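PDB 3JTX: aminotransferase from Neisseria meningitidis Z2491, which probably catalyses the transfer of amino groups between amino acids and 2-oxo acids, using a pyridoxal phosphate cofactor. Local coordinates for residues H145-P150 / P156-I161; V172-P177 / S183-D188. One frame throughout, in Å; residues are numbered along the deposited sequence.

How the contacts relate
Following the chain from the N terminus, contact 1 comes first: strand 143-148, at one border of the large mixed sheet, runs out into a short loop that returns so that 156-161 packs against the strand end before helix 163-167. Strand 169-175 then enters the sheet two places further in, and contact 2 closes the loop from its end to the start of helix 187-200. The loops follow in series, neither nested nor crossed, with centres about 12 Å apart. They still touch: W158 CH2 lies 3.5 Å from V172 CG1, and P156 CD 4.0 Å from L185 CD1. The W158 ring, also packed on helix 187-200, thus joins the border strand's return loop to the neighbouring beta-alpha-beta unit.

Contact 1 (H145-P150 / P156-I161); sequences HFANCP and PDWRSI
A147 meets P156, D157 and W158 where the border strand 143-148 of the large aminotransferase sheet turns back into a one-turn 3-10 segment, 158-160. The packing is tight around A147 CB, which lies 3.8 Å from W158 CE3, approaching the indole obliquely, and 4.0 Å from P156 CB. P156 sets its CB over one face of the indole, toward the rim, so a small methyl and a rigid proline ring fit beside the large aromatic. I161 CD1 packs against the strand backbone at F146 O (3.5 Å), with H145 CB farther along. One hydrogen bond joins the segments, D157 N to N148 O at 2.8 Å, with the donor tilted 22° from the carbonyl plane. N148 turns its amide to T363 and N127, tying the strand end to strand 122-127 and a loop.

The solvent side is looser: exposed R159 does not touch the strand, and its NH1 forms a salt bridge with D157 OD1 at 2.7 Å. D157 CG, anti to N (chi1 -172°), swings the carboxylate away from the strand, while CB stays against N148 O. Small S160 ties the turn together: OG donates to D157 O at 2.7 Å, almost in line with the carbonyl.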
loop_
_atom_site.group_PDB
_atom_site.type_symbol
_atom_site.label_atom_id
_atom_site.label_comp_id
_atom_site.label_asym_id
_atom_site.label_seq_id
_atom_site.Cartn_x
_atom_site.Cartn_y
_atom_site.Cartn_z
ATOM N N HIS A 145 -10.182 22.681 -2.541
ATOM C CA HIS A 145 -10.407 23.926 -3.231
ATOM C C HIS A 145 -9.704 23.876 -4.575
ATOM O O HIS A 145 -8.688 23.203 -4.717
ATOM C CB HIS A 145 -9.932 25.099 -2.379
ATOM C CG HIS A 145 -10.773 25.321 -1.160
ATOM N ND1 HIS A 145 -11.769 26.272 -1.107
ATOM C CD2 HIS A 145 -10.788 24.695 0.040
ATOM C CE1 HIS A 145 -12.349 26.237 0.080
ATOM N NE2 HIS A 145 -11.773 25.289 0.794
ATOM N N PHE A 146 -10.269 24.558 -5.567
ATOM C CA PHE A 146 -9.873 24.375 -6.961
ATOM C C PHE A 146 -9.328 25.641 -7.606
ATOM O O PHE A 146 -9.958 26.692 -7.555
ATOM C CB PHE A 146 -11.064 23.811 -7.757
ATOM C CG PHE A 146 -11.439 22.408 -7.354
ATOM C CD1 PHE A 146 -10.640 21.333 -7.717
ATOM C CD2 PHE A 146 -12.582 22.163 -6.613
ATOM C CE1 PHE A 146 -10.969 20.040 -7.335
ATOM C CE2 PHE A 146 -12.916 20.879 -6.225
ATOM C CZ PHE A 146 -12.121 19.809 -6.599
ATOM N N ALA A 147 -8.124 25.535 -8.176
ATOM C CA ALA A 147 -7.525 26.577 -9.002
ATOM C C ALA A 147 -7.750 26.193 -10.470
ATOM O O ALA A 147 -7.122 25.252 -10.968
ATOM C CB ALA A 147 -6.036 26.720 -8.707
ATOM N N ASN A 148 -8.649 26.909 -11.147
ATOM C CA ASN A 148 -9.037 26.585 -12.525
ATOM C C ASN A 148 -7.914 26.797 -13.520
ATOM O O ASN A 148 -7.084 27.699 -13.349
ATOM C CB ASN A 148 -10.258 27.397 -12.975
ATOM C CG ASN A 148 -11.535 26.961 -12.297
ATOM O OD1 ASN A 148 -11.605 25.916 -11.640
ATOM N ND2 ASN A 148 -12.560 27.788 -12.426
ATOM N N CYS A 149 -7.911 25.956 -14.554
ATOM C CA CYS A 149 -6.873 25.940 -15.583
ATOM C C CYS A 149 -7.465 26.250 -16.967
ATOM O O CYS A 149 -7.758 25.338 -17.742
ATOM C CB CYS A 149 -6.215 24.565 -15.590
ATOM S SG CYS A 149 -5.444 24.168 -14.022
ATOM N N PRO A 150 -7.683 27.546 -17.265
ATOM C CA PRO A 150 -8.290 27.949 -18.536
ATOM C C PRO A 150 -7.284 28.068 -19.667
ATOM O O PRO A 150 -6.095 28.267 -19.419
ATOM C CB PRO A 150 -8.864 29.334 -18.209
ATOM C CG PRO A 150 -7.879 29.897 -17.232
ATOM C CD PRO A 150 -7.501 28.704 -16.362
ATOM N N PRO A 156 -2.642 26.826 -13.618
ATOM C CA PRO A 156 -3.615 27.102 -12.549
ATOM C C PRO A 156 -3.786 28.588 -12.239
ATOM O O PRO A 156 -2.801 29.310 -12.184
ATOM C CB PRO A 156 -3.020 26.393 -11.324
ATOM C CG PRO A 156 -1.951 25.491 -11.847
ATOM C CD PRO A 156 -1.462 26.104 -13.110
ATOM N N ASP A 157 -5.032 29.018 -12.030
ATOM C CA ASP A 157 -5.351 30.396 -11.663
ATOM C C ASP A 157 -5.466 30.520 -10.146
ATOM O O ASP A 157 -6.542 30.365 -9.561
ATOM C CB ASP A 157 -6.651 30.846 -12.335
ATOM C CG ASP A 157 -6.932 32.328 -12.144
ATOM O OD1 ASP A 157 -6.209 33.001 -11.385
ATOM O OD2 ASP A 157 -7.884 32.827 -12.769
ATOM N N TRP A 158 -4.341 30.822 -9.514
ATOM C CA TRP A 158 -4.263 30.829 -8.052
ATOM C C TRP A 158 -5.047 31.967 -7.396
ATOM O O TRP A 158 -5.425 31.847 -6.236
ATOM C CB TRP A 158 -2.813 30.906 -7.589
ATOM C CG TRP A 158 -1.906 29.846 -8.144
ATOM C CD1 TRP A 158 -0.892 30.031 -9.024
ATOM C CD2 TRP A 158 -1.920 28.441 -7.839
ATOM N NE1 TRP A 158 -0.277 28.834 -9.303
ATOM C CE2 TRP A 158 -0.881 27.845 -8.576
ATOM C CE3 TRP A 158 -2.705 27.635 -7.011
ATOM C CZ2 TRP A 158 -0.608 26.475 -8.521
ATOM C CZ3 TRP A 158 -2.424 26.273 -6.948
ATOM C CH2 TRP A 158 -1.388 25.710 -7.703
ATOM N N ARG A 159 -5.323 33.047 -8.130
ATOM C CA ARG A 159 -5.922 34.231 -7.516
ATOM C C ARG A 159 -7.414 34.043 -7.241
ATOM O O ARG A 159 -7.998 34.812 -6.488
ATOM C CB ARG A 159 -5.657 35.493 -8.350
ATOM C CG ARG A 159 -6.585 35.687 -9.538
ATOM C CD ARG A 159 -6.137 36.850 -10.423
ATOM N NE ARG A 159 -6.872 36.855 -11.690
ATOM C CZ ARG A 159 -6.591 36.094 -12.750
ATOM N NH1 ARG A 159 -5.569 35.249 -12.732
ATOM N NH2 ARG A 159 -7.338 36.188 -13.845
ATOM N N SER A 160 -8.019 33.016 -7.834
ATOM C CA SER A 160 -9.388 32.624 -7.501
ATOM C C SER A 160 -9.508 31.998 -6.104
ATOM O O SER A 160 -10.619 31.810 -5.608
ATOM C CB SER A 160 -9.911 31.626 -8.532
ATOM O OG SER A 160 -9.067 30.485 -8.614
ATOM N N ILE A 161 -8.384 31.658 -5.476
ATOM C CA ILE A 161 -8.406 31.163 -4.105
ATOM C C ILE A 161 -8.301 32.384 -3.184
ATOM O O ILE A 161 -7.397 33.193 -3.338
ATOM C CB ILE A 161 -7.246 30.172 -3.824
ATOM C CG1 ILE A 161 -7.199 29.036 -4.862
ATOM C CG2 ILE A 161 -7.348 29.622 -2.402
ATOM C CD1 ILE A 161 -8.365 28.112 -4.829
#

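Contact 2 (V172-P177 / S183-D188); sequences VFVCSP and SVLDLD
In the beta-alpha-beta unit formed by strand 169-175, helix 187-200 and strand 203-207, the loop from strand to helix is closed by S176, P177, V184 and L185. S176 sits just past the strand, before a cis peptide bond to P177, and its hydroxyl does the work of a backbone group. With OG opposite the backbone N (chi1 -175°), the side chain reaches over to the second segment to accept a hydrogen bond from L185 N at 3.0 Å, with an N-H...O angle of 145°. The same oxygen donates to water 2, at 2.6 Å, which donates onward to L185 O; serine suits this position because one short group can both accept and donate.

Water 1 fills a second bridge, donating to C175 O and to S183 O, and accepting weakly from L185 N. S183 O also receives a CA-H...O contact from P177 CA at 3.4 Å. Apolar groups flank this polar seam. P177 CG lies 3.9 Å from V184 CG2, the two side chains running alongside and pointing the same way, whereas V174 CG1 meets L185 CD2 at 3.9 Å, the side chains crossing at about a right angle. Past the seam, D186 N-caps helix 187-200 through G189 N.

No backbone-to-backbone hydrogen bond joins the segments; the S176 hydroxyl and two waters bridge them instead, supplying partners for C175 O, S183 O, L185 N and L185 O.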
loop_
_atom_site.group_PDB
_atom_site.type_symbol
_atom_site.label_atom_id
_atom_site.label_comp_id
_atom_site.label_asym_id
_atom_site.label_seq_id
_atom_site.Cartn_x
_atom_site.Cartn_y
_atom_site.Cartn_z
ATOM N N VAL A 172 -0.649 22.058 -1.588
ATOM C CA VAL A 172 -1.097 22.389 -2.925
ATOM C C VAL A 172 -0.588 21.296 -3.850
ATOM O O VAL A 172 0.583 20.920 -3.770
ATOM C CB VAL A 172 -0.524 23.761 -3.323
ATOM C CG1 VAL A 172 -0.636 24.005 -4.791
ATOM C CG2 VAL A 172 -1.217 24.881 -2.507
ATOM N N PHE A 173 -1.453 20.765 -4.712
ATOM C CA PHE A 173 -1.022 19.822 -5.762
ATOM C C PHE A 173 -0.668 20.564 -7.054
ATOM O O PHE A 173 -1.371 21.500 -7.447
ATOM C CB PHE A 173 -2.141 18.856 -6.135
ATOM C CG PHE A 173 -2.456 17.844 -5.090
ATOM C CD1 PHE A 173 -1.579 16.811 -4.832
ATOM C CD2 PHE A 173 -3.649 17.909 -4.387
ATOM C CE1 PHE A 173 -1.878 15.852 -3.871
ATOM C CE2 PHE A 173 -3.959 16.943 -3.432
ATOM C CZ PHE A 173 -3.067 15.923 -3.184
ATOM N N VAL A 174 0.407 20.138 -7.702
ATOM C CA VAL A 174 0.704 20.492 -9.094
ATOM C C VAL A 174 0.788 19.196 -9.908
ATOM O O VAL A 174 1.338 18.206 -9.449
ATOM C CB VAL A 174 2.027 21.291 -9.213
ATOM C CG1 VAL A 174 2.428 21.486 -10.700
ATOM C CG2 VAL A 174 1.916 22.619 -8.497
ATOM N N CYS A 175 0.184 19.173 -11.090
ATOM C CA CYS A 175 0.276 18.010 -11.964
ATOM C C CYS A 175 0.938 18.483 -13.249
ATOM O O CYS A 175 0.334 19.237 -14.020
ATOM C CB CYS A 175 -1.104 17.412 -12.234
ATOM S SG CYS A 175 -1.064 15.871 -13.193
ATOM N N SER A 176 2.192 18.079 -13.448
ATOM C CA SER A 176 3.032 18.609 -14.530
ATOM C C SER A 176 3.993 17.554 -15.062
ATOM O O SER A 176 4.868 17.117 -14.322
ATOM C CB SER A 176 3.834 19.807 -14.030
ATOM O OG SER A 176 4.574 20.403 -15.085
ATOM N N PRO A 177 3.833 17.122 -16.333
ATOM C CA PRO A 177 2.768 17.492 -17.286
ATOM C C PRO A 177 1.377 17.195 -16.759
ATOM O O PRO A 177 1.180 16.191 -16.075
ATOM C CB PRO A 177 3.048 16.604 -18.501
ATOM C CG PRO A 177 4.509 16.305 -18.409
ATOM C CD PRO A 177 4.838 16.239 -16.957
ATOM N N SER A 183 -0.245 20.417 -20.104
ATOM C CA SER A 183 0.517 21.609 -19.797
ATOM C C SER A 183 1.645 21.305 -18.829
ATOM O O SER A 183 1.452 20.576 -17.841
ATOM C CB SER A 183 -0.376 22.676 -19.162
ATOM O OG SER A 183 0.415 23.824 -18.807
ATOM N N VAL A 184 2.810 21.882 -19.102
ATOM C CA VAL A 184 3.953 21.786 -18.195
ATOM C C VAL A 184 4.113 23.143 -17.500
ATOM O O VAL A 184 4.324 24.171 -18.162
ATOM C CB VAL A 184 5.230 21.382 -18.966
ATOM C CG1 VAL A 184 6.481 21.477 -18.088
ATOM C CG2 VAL A 184 5.071 19.946 -19.527
ATOM N N LEU A 185 3.990 23.158 -16.176
ATOM C CA LEU A 185 4.141 24.399 -15.426
ATOM C C LEU A 185 5.555 24.942 -15.681
ATOM O O LEU A 185 6.544 24.203 -15.596
ATOM C CB LEU A 185 3.905 24.169 -13.932
ATOM C CG LEU A 185 3.726 25.434 -13.091
ATOM C CD1 LEU A 185 2.486 26.222 -13.539
ATOM C CD2 LEU A 185 3.677 25.111 -11.613
ATOM N N ASP A 186 5.651 26.221 -16.015
ATOM C CA ASP A 186 6.927 26.760 -16.439
ATOM C C ASP A 186 7.618 27.536 -15.313
ATOM O O ASP A 186 7.149 27.526 -14.184
ATOM C CB ASP A 186 6.745 27.572 -17.713
ATOM C CG ASP A 186 5.817 28.761 -17.548
ATOM O OD1 ASP A 186 5.366 29.077 -16.419
ATOM O OD2 ASP A 186 5.509 29.377 -18.589
ATOM N N LEU A 187 8.741 28.184 -15.600
ATOM C CA LEU A 187 9.435 28.909 -14.538
ATOM C C LEU A 187 8.586 30.020 -13.902
ATOM O O LEU A 187 8.642 30.209 -12.689
ATOM C CB LEU A 187 10.771 29.466 -15.023
ATOM C CG LEU A 187 11.908 28.450 -15.136
ATOM C CD1 LEU A 187 13.084 29.113 -15.851
ATOM C CD2 LEU A 187 12.345 27.864 -13.748
ATOM N N ASP A 188 7.803 30.740 -14.701
ATOM C CA ASP A 188 6.945 31.810 -14.150
ATOM C C ASP A 188 5.884 31.215 -13.230
ATOM O O ASP A 188 5.618 31.752 -12.146
ATOM C CB ASP A 188 6.283 32.610 -15.257
ATOM C CG ASP A 188 7.283 33.244 -16.160
ATOM O OD1 ASP A 188 7.825 34.308 -15.786
ATOM O OD2 ASP A 188 7.531 32.648 -17.234
HETATM O O HOH W 1 1.463 21.557 -15.269
HETATM O O HOH W 2 6.743 21.771 -14.422
#